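Local coordinates for DNA replication and repair protein RecF (Caldanaerobacter subterraneus subsp. tengcongensis, PDB 5Z69) that takes part in DNA repair and replication as an ABC-type ATPase that binds ATP and probably single-stranded DNA, at residues D16-L21 against F75-L80; K90-Y95 against V102-G107; K11-D16 against E48-L53. One frame throughout, in Å; residues are numbered along the deposited sequence. Where two conformers were deposited one is given.

Contact 1: D16-L21 against F75-L80; sequences DNFRNL and FYVRGL. With AGS (phosphothiophosphoric acid-adenylate ester), chain C.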
loop_
_atom_site.group_PDB
_atom_site.type_symbol
_atom_site.label_atom_id
_atom_site.label_comp_id
_atom_site.label_asym_id
_atom_site.label_seq_id
_atom_site.Cartn_x
_atom_site.Cartn_y
_atom_site.Cartn_z
ATOM N N ASP A 16 -1.447 41.198 -17.566
ATOM C CA ASP A 16 -1.307 42.482 -16.895
ATOM C C ASP A 16 -0.827 42.255 -15.449
ATOM O O ASP A 16 -1.523 41.627 -14.664
ATOM C CB ASP A 16 -2.650 43.227 -16.939
ATOM C CG ASP A 16 -2.586 44.622 -16.322
ATOM O OD1 ASP A 16 -1.462 45.124 -16.071
ATOM O OD2 ASP A 16 -3.677 45.204 -16.097
ATOM N N ASN A 17 0.357 42.764 -15.110
ATOM C CA ASN A 17 0.979 42.523 -13.790
ATOM C C ASN A 17 1.118 41.047 -13.448
ATOM O O ASN A 17 1.048 40.659 -12.269
ATOM C CB ASN A 17 0.198 43.204 -12.666
ATOM C CG ASN A 17 0.233 44.718 -12.759
ATOM O OD1 ASN A 17 1.188 45.300 -13.268
ATOM N ND2 ASN A 17 -0.814 45.361 -12.266
ATOM N N PHE A 18 1.293 40.207 -14.461
ATOM C CA PHE A 18 1.458 38.799 -14.174
ATOM C C PHE A 18 2.945 38.482 -14.050
ATOM O O PHE A 18 3.685 38.645 -15.011
ATOM C CB PHE A 18 0.799 37.918 -15.245
ATOM C CG PHE A 18 0.763 36.462 -14.866
ATOM C CD1 PHE A 18 -0.317 35.940 -14.165
ATOM C CD2 PHE A 18 1.826 35.627 -15.168
ATOM C CE1 PHE A 18 -0.359 34.600 -13.808
ATOM C CE2 PHE A 18 1.797 34.269 -14.802
ATOM C CZ PHE A 18 0.701 33.763 -14.119
ATOM N N ARG A 19 3.372 38.051 -12.860
ATOM C CA ARG A 19 4.781 37.746 -12.600
ATOM C C ARG A 19 5.699 38.890 -13.088
ATOM O O ARG A 19 5.436 40.054 -12.813
ATOM C CB ARG A 19 5.172 36.419 -13.267
ATOM C CG ARG A 19 4.484 35.169 -12.691
ATOM C CD ARG A 19 5.131 34.680 -11.377
ATOM N NE ARG A 19 4.734 33.309 -11.081
ATOM C CZ ARG A 19 5.159 32.608 -10.024
ATOM N NH1 ARG A 19 5.987 33.136 -9.132
ATOM N NH2 ARG A 19 4.748 31.370 -9.848
ATOM N N ASN A 20 6.745 38.556 -13.841
ATOM C CA ASN A 20 7.653 39.530 -14.412
ATOM C C ASN A 20 7.224 39.924 -15.825
ATOM O O ASN A 20 7.942 40.658 -16.501
ATOM C CB ASN A 20 9.091 38.968 -14.442
ATOM C CG ASN A 20 9.330 38.018 -15.617
ATOM O OD1 ASN A 20 8.474 37.189 -15.955
ATOM N ND2 ASN A 20 10.484 38.155 -16.258
ATOM N N LEU A 21 6.098 39.419 -16.321
ATOM C CA LEU A 21 5.714 39.717 -17.721
ATOM C C LEU A 21 5.247 41.171 -17.852
ATOM O O LEU A 21 4.506 41.649 -16.963
ATOM C CB LEU A 21 4.615 38.733 -18.170
ATOM C CG LEU A 21 4.981 37.371 -18.770
ATOM C CD1 LEU A 21 5.911 36.775 -17.884
ATOM C CD2 LEU A 21 3.784 36.443 -18.839
ATOM N N PHE A 75 -3.222 40.923 -10.423
ATOM C CA PHE A 75 -2.882 40.567 -11.794
ATOM C C PHE A 75 -4.150 40.246 -12.568
ATOM O O PHE A 75 -5.218 39.996 -11.996
ATOM C CB PHE A 75 -1.889 39.407 -11.860
ATOM C CG PHE A 75 -2.482 38.042 -11.533
ATOM C CD1 PHE A 75 -3.251 37.348 -12.467
ATOM C CD2 PHE A 75 -2.222 37.435 -10.318
ATOM C CE1 PHE A 75 -3.770 36.086 -12.175
ATOM C CE2 PHE A 75 -2.750 36.172 -10.001
ATOM C CZ PHE A 75 -3.515 35.484 -10.930
ATOM N N TYR A 76 -4.016 40.227 -13.880
ATOM C CA TYR A 76 -5.151 39.993 -14.728
ATOM C C TYR A 76 -4.701 39.260 -15.966
ATOM O O TYR A 76 -3.719 39.654 -16.612
ATOM C CB TYR A 76 -5.815 41.328 -15.085
ATOM C CG TYR A 76 -6.904 41.241 -16.144
ATOM C CD1 TYR A 76 -8.172 40.768 -15.827
ATOM C CD2 TYR A 76 -6.663 41.631 -17.448
ATOM C CE1 TYR A 76 -9.186 40.716 -16.791
ATOM C CE2 TYR A 76 -7.680 41.585 -18.423
ATOM C CZ TYR A 76 -8.938 41.140 -18.069
ATOM O OH TYR A 76 -9.948 41.044 -18.994
ATOM N N VAL A 77 -5.413 38.189 -16.298
ATOM C CA VAL A 77 -5.117 37.437 -17.520
ATOM C C VAL A 77 -6.398 37.256 -18.313
ATOM O O VAL A 77 -7.431 36.885 -17.736
ATOM C CB VAL A 77 -4.483 36.060 -17.207
ATOM C CG1 VAL A 77 -4.172 35.307 -18.496
ATOM C CG2 VAL A 77 -3.206 36.223 -16.383
ATOM N N ARG A 78 -6.329 37.513 -19.620
ATOM C CA ARG A 78 -7.474 37.294 -20.513
ATOM C C ARG A 78 -7.054 36.519 -21.739
ATOM O O ARG A 78 -6.115 36.889 -22.449
ATOM C CB ARG A 78 -8.137 38.588 -20.997
ATOM C CG ARG A 78 -9.129 38.291 -22.158
ATOM C CD ARG A 78 -9.358 39.486 -23.121
ATOM N NE ARG A 78 -9.508 40.665 -22.319
ATOM C CZ ARG A 78 -8.872 41.820 -22.465
ATOM N NH1 ARG A 78 -8.035 42.069 -23.468
ATOM N NH2 ARG A 78 -9.123 42.744 -21.568
ATOM N N GLY A 79 -7.746 35.409 -21.969
ATOM C CA GLY A 79 -7.485 34.578 -23.138
ATOM C C GLY A 79 -8.712 34.546 -24.027
ATOM O O GLY A 79 -9.854 34.560 -23.537
ATOM N N LEU A 80 -8.483 34.499 -25.333
ATOM C CA LEU A 80 -9.564 34.255 -26.284
ATOM C C LEU A 80 -9.301 32.877 -26.880
ATOM O O LEU A 80 -8.243 32.614 -27.430
ATOM C CB LEU A 80 -9.626 35.337 -27.369
ATOM C CG LEU A 80 -9.819 36.815 -26.927
ATOM C CD1 LEU A 80 -9.819 37.791 -28.121
ATOM C CD2 LEU A 80 -11.095 37.026 -26.121
HETATM P PG AGS C . 11.784 28.191 -17.389
HETATM S S1G AGS C . 11.369 27.467 -19.156
HETATM O O2G AGS C . 13.329 28.106 -17.147
HETATM O O3G AGS C . 11.076 27.266 -16.350
HETATM P PB AGS C . 12.223 30.974 -17.147
HETATM O O1B AGS C . 12.078 31.896 -18.312
HETATM O O2B AGS C . 13.667 30.464 -17.004
HETATM O O3B AGS C . 11.262 29.682 -17.262
HETATM P PA AGS C . 10.486 32.225 -15.320
HETATM O O1A AGS C . 9.543 32.287 -16.529
HETATM O O2A AGS C . 10.128 31.315 -14.187
HETATM O O3A AGS C . 11.944 31.810 -15.821
HETATM O "O5'" AGS C . 10.732 33.656 -14.773
HETATM C "C5'" AGS C . 10.690 33.877 -13.391
HETATM C "C4'" AGS C . 11.381 35.193 -13.205
HETATM O "O4'" AGS C . 10.404 36.188 -12.828
HETATM C "C3'" AGS C . 12.434 35.185 -12.102
HETATM O "O3'" AGS C . 13.515 36.049 -12.438
HETATM C "C2'" AGS C . 11.631 35.622 -10.874
HETATM O "O2'" AGS C . 12.434 36.293 -9.908
HETATM C "C1'" AGS C . 10.613 36.590 -11.489
HETATM N N9 AGS C . 9.332 36.609 -10.801
HETATM C C8 AGS C . 8.664 35.548 -10.237
HETATM N N7 AGS C . 7.538 35.876 -9.657
HETATM C C5 AGS C . 7.448 37.243 -9.850
HETATM C C6 AGS C . 6.488 38.202 -9.472
HETATM N N6 AGS C . 5.372 37.900 -8.801
HETATM N N1 AGS C . 6.716 39.492 -9.804
HETATM C C2 AGS C . 7.828 39.794 -10.481
HETATM N N3 AGS C . 8.805 38.982 -10.892
HETATM C C4 AGS C . 8.550 37.714 -10.545
#

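Contact 2: K90-Y95 against V102-G107; sequences KIEFGY and VIKVNG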
loop_
_atom_site.group_PDB
_atom_site.type_symbol
_atom_site.label_atom_id
_atom_site.label_comp_id
_atom_site.label_asym_id
_atom_site.label_seq_id
_atom_site.Cartn_x
_atom_site.Cartn_y
_atom_site.Cartn_z
ATOM N N LYS A 90 -14.297 33.970 -24.380
ATOM C CA LYS A 90 -13.434 34.849 -23.595
ATOM C C LYS A 90 -13.295 34.316 -22.180
ATOM O O LYS A 90 -14.288 34.066 -21.494
ATOM C CB LYS A 90 -13.985 36.299 -23.574
ATOM C CG LYS A 90 -13.005 37.299 -22.883
ATOM C CD LYS A 90 -13.672 38.639 -22.468
ATOM C CE LYS A 90 -14.324 39.339 -23.621
ATOM N NZ LYS A 90 -14.908 40.652 -23.190
ATOM N N ILE A 91 -12.061 34.129 -21.734
ATOM C CA ILE A 91 -11.843 33.662 -20.381
ATOM C C ILE A 91 -10.981 34.660 -19.648
ATOM O O ILE A 91 -9.833 34.918 -20.038
ATOM C CB ILE A 91 -11.153 32.264 -20.351
ATOM C CG1 ILE A 91 -11.964 31.232 -21.151
ATOM C CG2 ILE A 91 -10.901 31.794 -18.883
ATOM C CD1 ILE A 91 -11.276 29.824 -21.123
ATOM N N GLU A 92 -11.537 35.218 -18.579
ATOM C CA GLU A 92 -10.832 36.219 -17.779
ATOM C C GLU A 92 -10.583 35.788 -16.350
ATOM O O GLU A 92 -11.483 35.272 -15.680
ATOM C CB GLU A 92 -11.624 37.514 -17.735
ATOM C CG GLU A 92 -11.898 38.132 -19.076
ATOM C CD GLU A 92 -12.842 39.288 -18.914
ATOM O OE1 GLU A 92 -14.056 39.016 -18.837
ATOM O OE2 GLU A 92 -12.374 40.454 -18.790
ATOM N N PHE A 93 -9.385 36.080 -15.860
ATOM C CA PHE A 93 -9.003 35.723 -14.485
ATOM C C PHE A 93 -8.283 36.908 -13.859
ATOM O O PHE A 93 -7.169 37.245 -14.267
ATOM C CB PHE A 93 -8.099 34.495 -14.489
ATOM C CG PHE A 93 -7.913 33.850 -13.139
ATOM C CD1 PHE A 93 -7.223 34.506 -12.113
ATOM C CD2 PHE A 93 -8.385 32.571 -12.901
ATOM C CE1 PHE A 93 -7.029 33.881 -10.847
ATOM C CE2 PHE A 93 -8.192 31.936 -11.640
ATOM C CZ PHE A 93 -7.519 32.599 -10.624
ATOM N N GLY A 94 -8.940 37.561 -12.904
ATOM C CA GLY A 94 -8.358 38.686 -12.198
ATOM C C GLY A 94 -8.183 38.316 -10.722
ATOM O O GLY A 94 -9.078 37.746 -10.103
ATOM N N TYR A 95 -7.021 38.608 -10.156
ATOM C CA TYR A 95 -6.814 38.375 -8.719
ATOM C C TYR A 95 -6.227 39.609 -8.033
ATOM O O TYR A 95 -5.237 40.145 -8.515
ATOM C CB TYR A 95 -5.893 37.187 -8.484
ATOM C CG TYR A 95 -5.473 36.999 -7.020
ATOM C CD1 TYR A 95 -6.303 36.355 -6.110
ATOM C CD2 TYR A 95 -4.241 37.462 -6.564
ATOM C CE1 TYR A 95 -5.921 36.183 -4.766
ATOM C CE2 TYR A 95 -3.847 37.295 -5.230
ATOM C CZ TYR A 95 -4.691 36.654 -4.340
ATOM O OH TYR A 95 -4.289 36.485 -3.029
ATOM N N VAL A 102 -11.765 37.305 -9.498
ATOM C CA VAL A 102 -12.901 37.429 -10.398
ATOM C C VAL A 102 -12.598 36.612 -11.642
ATOM O O VAL A 102 -11.649 36.923 -12.379
ATOM C CB VAL A 102 -13.182 38.900 -10.806
ATOM C CG1 VAL A 102 -14.303 38.973 -11.840
ATOM C CG2 VAL A 102 -13.520 39.758 -9.584
ATOM N N ILE A 103 -13.378 35.559 -11.855
ATOM C CA ILE A 103 -13.232 34.705 -13.032
ATOM C C ILE A 103 -14.472 34.842 -13.900
ATOM O O ILE A 103 -15.605 34.692 -13.421
ATOM C CB ILE A 103 -13.022 33.238 -12.655
ATOM C CG1 ILE A 103 -11.863 33.108 -11.675
ATOM C CG2 ILE A 103 -12.791 32.357 -13.912
ATOM C CD1 ILE A 103 -11.695 31.689 -11.166
ATOM N N LYS A 104 -14.272 35.154 -15.173
ATOM C CA LYS A 104 -15.415 35.307 -16.073
ATOM C C LYS A 104 -15.280 34.482 -17.346
ATOM O O LYS A 104 -14.209 34.446 -17.943
ATOM C CB LYS A 104 -15.590 36.769 -16.452
ATOM C CG LYS A 104 -15.851 37.707 -15.280
ATOM C CD LYS A 104 -16.120 39.113 -15.809
ATOM C CE LYS A 104 -16.580 40.060 -14.722
ATOM N NZ LYS A 104 -16.900 41.409 -15.341
ATOM N N VAL A 105 -16.371 33.843 -17.764
ATOM C CA VAL A 105 -16.434 33.202 -19.080
ATOM C C VAL A 105 -17.479 33.909 -19.940
ATOM O O VAL A 105 -18.660 33.989 -19.582
ATOM C CB VAL A 105 -16.764 31.708 -18.989
ATOM C CG1 VAL A 105 -16.894 31.110 -20.396
ATOM C CG2 VAL A 105 -15.673 31.007 -18.246
ATOM N N ASN A 106 -17.026 34.431 -21.069
ATOM C CA ASN A 106 -17.849 35.262 -21.930
ATOM C C ASN A 106 -18.552 36.348 -21.132
ATOM O O ASN A 106 -19.723 36.647 -21.357
ATOM C CB ASN A 106 -18.855 34.398 -22.715
ATOM C CG ASN A 106 -18.199 33.662 -23.881
ATOM O OD1 ASN A 106 -17.152 34.088 -24.370
ATOM N ND2 ASN A 106 -18.809 32.556 -24.327
ATOM N N GLY A 107 -17.827 36.965 -20.206
ATOM C CA GLY A 107 -18.395 38.099 -19.480
ATOM C C GLY A 107 -19.277 37.695 -18.302
ATOM O O GLY A 107 -19.742 38.549 -17.561
HETATM O O HOH W 1 -14.967 36.674 -19.938
#

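Contact 3: K11-D16 against E48-L53; sequences KEIFVD and EAIRLL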
loop_
_atom_site.group_PDB
_atom_site.type_symbol
_atom_site.label_atom_id
_atom_site.label_comp_id
_atom_site.label_asym_id
_atom_site.label_seq_id
_atom_site.Cartn_x
_atom_site.Cartn_y
_atom_site.Cartn_z
ATOM N N LYS A 11 -6.197 31.889 -29.266
ATOM C CA LYS A 11 -5.932 32.868 -30.305
ATOM C C LYS A 11 -4.948 33.888 -29.795
ATOM O O LYS A 11 -4.054 34.332 -30.510
ATOM C CB LYS A 11 -7.217 33.586 -30.746
ATOM C CG LYS A 11 -8.394 32.671 -31.053
ATOM C CD LYS A 11 -9.581 33.493 -31.581
ATOM C CE LYS A 11 -10.768 32.618 -31.939
ATOM N NZ LYS A 11 -11.873 33.473 -32.458
ATOM N N GLU A 12 -5.124 34.263 -28.539
ATOM C CA GLU A 12 -4.336 35.324 -27.976
ATOM C C GLU A 12 -4.452 35.280 -26.469
ATOM O O GLU A 12 -5.382 34.677 -25.916
ATOM C CB GLU A 12 -4.810 36.708 -28.509
ATOM C CG GLU A 12 -6.135 37.115 -27.930
ATOM C CD GLU A 12 -6.495 38.571 -28.198
ATOM O OE1 GLU A 12 -6.588 38.957 -29.378
ATOM O OE2 GLU A 12 -6.687 39.334 -27.225
ATOM N N ILE A 13 -3.514 35.932 -25.798
ATOM C CA ILE A 13 -3.618 36.105 -24.363
ATOM C C ILE A 13 -3.158 37.515 -24.027
ATOM O O ILE A 13 -2.268 38.078 -24.692
ATOM C CB ILE A 13 -2.781 35.061 -23.579
ATOM C CG1 ILE A 13 -3.215 34.995 -22.105
ATOM C CG2 ILE A 13 -1.290 35.373 -23.683
ATOM C CD1 ILE A 13 -2.598 33.784 -21.316
ATOM N N PHE A 14 -3.767 38.081 -22.997
ATOM C CA PHE A 14 -3.369 39.401 -22.517
ATOM C C PHE A 14 -2.938 39.247 -21.066
ATOM O O PHE A 14 -3.704 38.715 -20.266
ATOM C CB PHE A 14 -4.513 40.405 -22.615
ATOM C CG PHE A 14 -4.130 41.796 -22.168
ATOM C CD1 PHE A 14 -3.450 42.648 -23.034
ATOM C CD2 PHE A 14 -4.441 42.248 -20.891
ATOM C CE1 PHE A 14 -3.076 43.930 -22.634
ATOM C CE2 PHE A 14 -4.070 43.543 -20.469
ATOM C CZ PHE A 14 -3.384 44.373 -21.330
ATOM N N VAL A 15 -1.726 39.696 -20.731
ATOM C CA VAL A 15 -1.246 39.592 -19.360
ATOM C C VAL A 15 -0.929 40.960 -18.762
ATOM O O VAL A 15 -0.241 41.770 -19.358
ATOM C CB VAL A 15 -0.006 38.674 -19.266
ATOM C CG1 VAL A 15 -0.409 37.215 -19.511
ATOM C CG2 VAL A 15 1.065 39.101 -20.279
ATOM N N ASP A 16 -1.447 41.198 -17.566
ATOM C CA ASP A 16 -1.307 42.482 -16.895
ATOM C C ASP A 16 -0.827 42.255 -15.449
ATOM O O ASP A 16 -1.523 41.627 -14.664
ATOM C CB ASP A 16 -2.650 43.227 -16.939
ATOM C CG ASP A 16 -2.586 44.622 -16.322
ATOM O OD1 ASP A 16 -1.462 45.124 -16.071
ATOM O OD2 ASP A 16 -3.677 45.204 -16.097
ATOM N N GLU A 48 2.608 29.424 -17.364
ATOM C CA GLU A 48 1.809 29.449 -16.153
ATOM C C GLU A 48 0.553 30.306 -16.366
ATOM O O GLU A 48 -0.525 29.965 -15.892
ATOM C CB GLU A 48 2.634 29.985 -14.978
ATOM C CG GLU A 48 1.912 30.031 -13.626
ATOM C CD GLU A 48 2.837 30.530 -12.495
ATOM O OE1 GLU A 48 2.968 29.839 -11.456
ATOM O OE2 GLU A 48 3.438 31.604 -12.654
ATOM N N ALA A 49 0.694 31.416 -17.077
ATOM C CA ALA A 49 -0.460 32.262 -17.380
ATOM C C ALA A 49 -1.446 31.531 -18.297
ATOM O O ALA A 49 -2.660 31.606 -18.113
ATOM C CB ALA A 49 -0.005 33.581 -18.010
ATOM N N ILE A 50 -0.931 30.816 -19.286
ATOM C CA ILE A 50 -1.807 30.062 -20.179
ATOM C C ILE A 50 -2.507 28.920 -19.444
ATOM O O ILE A 50 -3.713 28.747 -19.581
ATOM C CB ILE A 50 -1.034 29.513 -21.375
ATOM C CG1 ILE A 50 -0.490 30.685 -22.178
ATOM C CG2 ILE A 50 -1.952 28.645 -22.238
ATOM C CD1 ILE A 50 0.653 30.336 -23.096
ATOM N N ARG A 51 -1.763 28.160 -18.638
ATOM C CA ARG A 51 -2.333 27.042 -17.881
ATOM C C ARG A 51 -3.346 27.494 -16.823
ATOM O O ARG A 51 -4.277 26.754 -16.471
ATOM C CB ARG A 51 -1.200 26.248 -17.229
ATOM C CG ARG A 51 -1.642 25.066 -16.378
ATOM C CD ARG A 51 -2.303 23.962 -17.180
ATOM N NE ARG A 51 -2.483 22.771 -16.347
ATOM C CZ ARG A 51 -3.258 21.730 -16.639
ATOM N NH1 ARG A 51 -3.947 21.691 -17.776
ATOM N NH2 ARG A 51 -3.341 20.717 -15.780
ATOM N N LEU A 52 -3.174 28.716 -16.325
ATOM C CA LEU A 52 -4.131 29.324 -15.398
ATOM C C LEU A 52 -5.563 29.364 -15.954
ATOM O O LEU A 52 -6.546 29.182 -15.217
ATOM C CB LEU A 52 -3.670 30.749 -15.050
ATOM C CG LEU A 52 -4.610 31.621 -14.206
ATOM C CD1 LEU A 52 -4.457 31.213 -12.730
ATOM C CD2 LEU A 52 -4.309 33.119 -14.405
ATOM N N LEU A 53 -5.676 29.646 -17.255
ATOM C CA LEU A 53 -6.969 29.714 -17.953
ATOM C C LEU A 53 -7.663 28.347 -17.985
ATOM O O LEU A 53 -8.884 28.281 -18.123
ATOM C CB LEU A 53 -6.803 30.261 -19.399
ATOM C CG LEU A 53 -6.588 31.763 -19.674
ATOM C CD1 LEU A 53 -5.523 32.175 -18.818
ATOM C CD2 LEU A 53 -6.095 32.029 -21.067
#

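Contact 1: D16-L21 against F75-L80
F18 turns the edge of its ring against the face of F75, and this T-shaped pair is the dense end of the contact. The planes stand at 87°, and F18 CD1 meets F75 CD1 at 3.7 Å, over the rim of the F75 ring. F75 has its CG between the backbone N and the carbonyl carbon (chi1 74°), which brings its ring alongside that of F18. The slim, branched V77 fits beside F18, its CG2 also 3.7 Å from F18 CD1.

The backbones pair once: D16 N donates to Y76 O at 2.9 Å, and Y76 N donates back to D16 O. Here strand 9-16 of the antiparallel sheet of the ABC-type ATPase head gives way to a type II' turn, F18 to L21, that faces the bound nucleotide. R19 NH1 donates to N7 of the adenine (3.2 Å, 164° at the hydrogen), with N7 at the guanidinium edge, while E48 holds R19 NE in a salt bridge. A leucine in place of R19 would probably leave N7 without this donor and deprive E48 of one of its cationic partners.

The side chains of D16 and Y76 are looser, diverging beyond their CB atoms: D16 OD2 bonds to Y74 OH, and Y76 OH is hydrogen-bonded to E92 OE2. N17, partly exposed, touches F75 mainly through its backbone O, 3.2 Å from F75 CB.

Contact 2: K90-Y95 against V102-G107
F93 and I103 stand side by side on one face of the paired strands, pointing the same way. I103 lays its CG1 off-centre over the F93 ring in a CH-pi contact, 4.2 Å from the centroid and 30° from the ring normal, and its CD1 comes to 3.5 Å from F93 CE2. I91 and V105 share this buried face, where bulky apolar and beta-branched residues suit a strand packed against the protein interior.

On the other face E92 and K104 cross each other. E92 OE1 lies against the alkyl chain of K104, 3.6 Å from K104 CB; K104 NZ is 5.1 Å from OE1, too far for a salt bridge, although the opposite charges may still attract. The second oxygen, E92 OE2, is bonded to Y76 OH. A water between E92 OE1 and K90 O accepts from G107 N, which gives the glutamate a link to the turn.

Between the faces, the backbones bond in pairs at E92 with K104 and at G94 with V102. At K90 the pattern continues with a side chain: N106 N donates to K90 O, while K90 N donates to N106 OD1 at 2.9 Å, tilted 33° out of the amide plane. N106 and G107 have left-handed backbone angles that fit a type I' turn, for which Asn-Gly is the classic pair, and they turn the chain from strand 101-105 toward strand 108-109. The antiparallel bridges make strands 86-96 and 101-105 a beta hairpin within the antiparallel sheet of an ABC-type ATPase head, away from the nucleotide site.

Contact 3: K11-D16 against E48-L53
No aromatic ring takes part where I13 and V15 meet A49, I50 and L53; the flat group involved is the A49-I50 peptide, and I13 CD1 lies over one face of it, 3.9 Å from A49 O. The rest is aliphatic. I13 is the main probe: with CG1 anti to the backbone N (chi1 -164°) and the chain extended beyond it, CD1 is carried out from the strand to the helix. There it meets I50 CG1 at 3.8 Å, L53 CD2 at 3.9 Å and, less closely, A49 CB. A49, I50 and L53 lie on neighbouring positions of one helical turn and the next, so a single methyl group is received by three side chains, with I13 and I50 passing at a slant to each other.

V15, two residues along the strand and thus on the same side, adds a second, smaller contact: its CG1 touches A49 CB at 4.0 Å. Alanine suits this position because its short CB, pointing toward the strand, fits directly against both V15 and I13. The short axes are 9.9 Å apart at closest and run at 110°, steeply across each other, which keeps the contact brief. All five residues are buried and apolar, as befits an interior seam, and V77 of the adjoining strand 74-83 packs on both I13 and L53 to extend it.

Away from this strand, I50 also touches L320 of strand 318-321. Helix 43-55, which begins at the end of the probable Walker A loop (G37 to S44), therefore lies between the antiparallel sheet and the mixed core sheet, as the P-loop helix does in the ABC-type ATPase heads of RecF, Rad50 and SMC proteins.

Overall arrangement
From the N terminus, strand 9-16 enters contact 3 and passes, through the shared D16, into the nucleotide-facing turn of contact 1. The chain then adds edge strand 24-27 to the antiparallel sheet, crosses into the mixed sheet with 32-36, and passes the probable Walker A loop to helix 43-55, where 48-53 closes contact 3. Only afterwards does 75-80 close contact 1, so these two loops cross. Contact 2 follows in series as a short hairpin. Strand 74-83 joins contacts 1 and 2 through V77 O and F93 N, while L52 of the helix packs on F93. Together they tie the antiparallel sheet, the P-loop helix and the adenine-binding turn into one unit.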